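Local coordinates for Lmo0325 protein (Listeria monocytogenes EGD-e, PDB 4RYK) that probably binds DNA as an Rgg-like transcriptional regulator, with an N-terminal helix-turn-helix domain and a helical C-terminal domain, at residues A[25-29]-A[39-43]. Sequence-based numbering, arbitrary orientation.
Sequences QKEVY and IGFEK
Two groups grip the carboxylate oxygen OE2 of Glu-42: the hydroxyl of Tyr-29, whose OH donates a hydrogen bond of 2.6 Å to OE2, and the guanidinium of Arg-18 from helix 10-20, which forms a salt bridge through NE. The phenol reaches OE2 on its anti side, 23° out of the carboxylate plane, while the oxygen itself lies at the edge of the tyrosine ring; ring and carboxylate stand steeply to each other, 76° apart. The Glu-42 side chain stretches out straight past CG (chi2 -161°), which carries it from helix 35-42 toward helix 25-29. Its other oxygen, OE1, accepts a longer hydrogen bond from Gln-25 NE2 (3.2 Å), the amide approaching from above the carboxylate plane. Gln-25 NE2 also lies 4.0 Å from Ile-39 CG1, and the two side chains cross at about a right angle. Beside these polar bonds, Tyr-29 CE1 packs 4.0 Å from Phe-41 CD2, and Val-28 CG1 covers one face of the tyrosine ring. With both oxygens bonded, the buried glutamate is probably ionised, with Arg-18 likely balancing its charge, and its bonds join helices 10-20, 25-29 and 35-42 of the putative DNA-binding domain.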
ATOM      1  N   GLN A  25      -0.654  -5.168 -31.804  1.00 41.53           N
ATOM      2  CA  GLN A  25      -2.076  -4.954 -31.650  1.00 44.92           C
ATOM      3  C   GLN A  25      -2.793  -6.251 -31.730  1.00 44.33           C
ATOM      4  O   GLN A  25      -3.720  -6.493 -31.000  1.00 43.30           O
ATOM      5  CB  GLN A  25      -2.593  -4.037 -32.753  1.00 49.50           C
ATOM      6  CG  GLN A  25      -2.119  -2.593 -32.603  1.00 53.56           C
ATOM      7  CD  GLN A  25      -2.731  -1.680 -33.634  1.00 56.04           C
ATOM      8  OE1 GLN A  25      -2.711  -1.983 -34.802  1.00 68.19           O
ATOM      9  NE2 GLN A  25      -3.251  -0.548 -33.204  1.00 61.17           N
ATOM     10  N   LYS A  26      -2.373  -7.093 -32.649  1.00 46.70           N
ATOM     11  CA  LYS A  26      -2.956  -8.398 -32.753  1.00 49.87           C
ATOM     12  C   LYS A  26      -2.916  -9.164 -31.427  1.00 49.83           C
ATOM     13  O   LYS A  26      -3.913  -9.755 -31.015  1.00 46.93           O
ATOM     14  CB  LYS A  26      -2.274  -9.214 -33.834  1.00 54.06           C
ATOM     15  CG  LYS A  26      -3.020 -10.500 -34.111  1.00 60.14           C
ATOM     16  CD  LYS A  26      -2.160 -11.477 -34.889  1.00 67.71           C
ATOM     17  CE  LYS A  26      -2.925 -12.755 -35.187  1.00 71.70           C
ATOM     18  NZ  LYS A  26      -2.472 -13.248 -36.512  1.00 80.00           N
ATOM     19  N   GLU A  27      -1.797  -9.203 -30.748  1.00 47.56           N
ATOM     20  CA  GLU A  27      -1.810  -9.990 -29.531  1.00 49.04           C
ATOM     21  C   GLU A  27      -2.443  -9.292 -28.337  1.00 46.47           C
ATOM     22  O   GLU A  27      -2.901  -9.944 -27.416  1.00 43.27           O
ATOM     23  CB  GLU A  27      -0.424 -10.530 -29.224  1.00 54.81           C
ATOM     24  CG  GLU A  27       0.536  -9.605 -28.559  1.00 56.38           C
ATOM     25  CD  GLU A  27       1.975 -10.103 -28.763  1.00 65.60           C
ATOM     26  OE1 GLU A  27       2.358 -11.151 -28.172  1.00 75.40           O
ATOM     27  OE2 GLU A  27       2.722  -9.446 -29.516  1.00 56.89           O
ATOM     28  N   VAL A  28      -2.523  -7.973 -28.351  1.00 42.47           N
ATOM     29  CA  VAL A  28      -3.155  -7.306 -27.234  1.00 41.11           C
ATOM     30  C   VAL A  28      -4.698  -7.360 -27.344  1.00 43.16           C
ATOM     31  O   VAL A  28      -5.381  -7.578 -26.355  1.00 43.72           O
ATOM     32  CB  VAL A  28      -2.668  -5.868 -27.099  1.00 37.74           C
ATOM     33  CG1 VAL A  28      -3.582  -5.084 -26.201  1.00 38.38           C
ATOM     34  CG2 VAL A  28      -1.262  -5.840 -26.541  1.00 38.39           C
ATOM     35  N   TYR A  29      -5.237  -7.179 -28.547  1.00 43.31           N
ATOM     36  CA  TYR A  29      -6.662  -6.926 -28.710  1.00 43.70           C
ATOM     37  C   TYR A  29      -7.530  -8.084 -29.200  1.00 46.63           C
ATOM     38  O   TYR A  29      -8.756  -8.029 -29.014  1.00 46.15           O
ATOM     39  CB  TYR A  29      -6.878  -5.708 -29.606  1.00 42.05           C
ATOM     40  CG  TYR A  29      -6.317  -4.437 -29.002  1.00 41.72           C
ATOM     41  CD1 TYR A  29      -6.930  -3.833 -27.904  1.00 41.80           C
ATOM     42  CD2 TYR A  29      -5.151  -3.883 -29.482  1.00 41.87           C
ATOM     43  CE1 TYR A  29      -6.428  -2.683 -27.356  1.00 40.96           C
ATOM     44  CE2 TYR A  29      -4.633  -2.729 -28.943  1.00 41.59           C
ATOM     45  CZ  TYR A  29      -5.269  -2.136 -27.871  1.00 40.91           C
ATOM     46  OH  TYR A  29      -4.716  -1.002 -27.345  1.00 39.21           O
ATOM     47  N   ILE A  39      -7.621   0.370 -33.139  1.00 50.07           N
ATOM     48  CA  ILE A  39      -6.972   1.515 -33.765  1.00 51.42           C
ATOM     49  C   ILE A  39      -7.591   2.810 -33.289  1.00 52.29           C
ATOM     50  O   ILE A  39      -6.886   3.717 -32.890  1.00 54.84           O
ATOM     51  CB  ILE A  39      -7.080   1.430 -35.298  1.00 54.09           C
ATOM     52  CG1 ILE A  39      -6.088   0.361 -35.812  1.00 56.15           C
ATOM     53  CG2 ILE A  39      -6.805   2.788 -35.933  1.00 53.96           C
ATOM     54  CD1 ILE A  39      -6.291  -0.090 -37.251  1.00 57.79           C
ATOM     55  N   GLY A  40      -8.912   2.899 -33.311  1.00 53.99           N
ATOM     56  CA  GLY A  40      -9.596   4.066 -32.775  1.00 53.55           C
ATOM     57  C   GLY A  40      -9.330   4.325 -31.306  1.00 53.79           C
ATOM     58  O   GLY A  40      -9.037   5.456 -30.919  1.00 55.90           O
ATOM     59  N   PHE A  41      -9.426   3.282 -30.490  1.00 49.76           N
ATOM     60  CA  PHE A  41      -9.172   3.393 -29.044  1.00 47.57           C
ATOM     61  C   PHE A  41      -7.782   3.945 -28.803  1.00 46.65           C
ATOM     62  O   PHE A  41      -7.609   4.815 -27.966  1.00 44.56           O
ATOM     63  CB  PHE A  41      -9.305   2.002 -28.416  1.00 46.63           C
ATOM     64  CG  PHE A  41      -8.820   1.885 -27.005  1.00 44.67           C
ATOM     65  CD1 PHE A  41      -9.436   2.594 -25.972  1.00 45.55           C
ATOM     66  CD2 PHE A  41      -7.795   0.992 -26.690  1.00 44.50           C
ATOM     67  CE1 PHE A  41      -9.009   2.459 -24.669  1.00 44.39           C
ATOM     68  CE2 PHE A  41      -7.362   0.855 -25.384  1.00 44.38           C
ATOM     69  CZ  PHE A  41      -7.975   1.601 -24.370  1.00 44.29           C
ATOM     70  N   GLU A  42      -6.782   3.452 -29.540  1.00 46.72           N
ATOM     71  CA  GLU A  42      -5.389   3.906 -29.347  1.00 46.40           C
ATOM     72  C   GLU A  42      -5.141   5.347 -29.805  1.00 50.76           C
ATOM     73  O   GLU A  42      -4.192   5.968 -29.370  1.00 52.36           O
ATOM     74  CB  GLU A  42      -4.394   2.928 -29.974  1.00 46.27           C
ATOM     75  CG  GLU A  42      -4.326   1.609 -29.204  1.00 44.56           C
ATOM     76  CD  GLU A  42      -3.067   0.798 -29.483  1.00 45.38           C
ATOM     77  OE1 GLU A  42      -2.407   1.053 -30.509  1.00 49.83           O
ATOM     78  OE2 GLU A  42      -2.732  -0.078 -28.655  1.00 43.51           O
ATOM     79  N   LYS A  43      -6.017   5.892 -30.632  1.00 54.97           N
ATOM     80  CA  LYS A  43      -5.975   7.314 -30.998  1.00 58.84           C
ATOM     81  C   LYS A  43      -6.865   8.170 -30.144  1.00 57.82           C
ATOM     82  O   LYS A  43      -6.991   9.362 -30.396  1.00 58.12           O
ATOM     83  CB  LYS A  43      -6.425   7.496 -32.447  1.00 63.89           C
ATOM     84  CG  LYS A  43      -5.548   6.709 -33.388  1.00 70.30           C
ATOM     85  CD  LYS A  43      -5.919   6.911 -34.844  1.00 77.41           C
ATOM     86  CE  LYS A  43      -4.782   6.401 -35.717  1.00 80.24           C
ATOM     87  NZ  LYS A  43      -5.135   6.529 -37.148  1.00 89.21           N
TER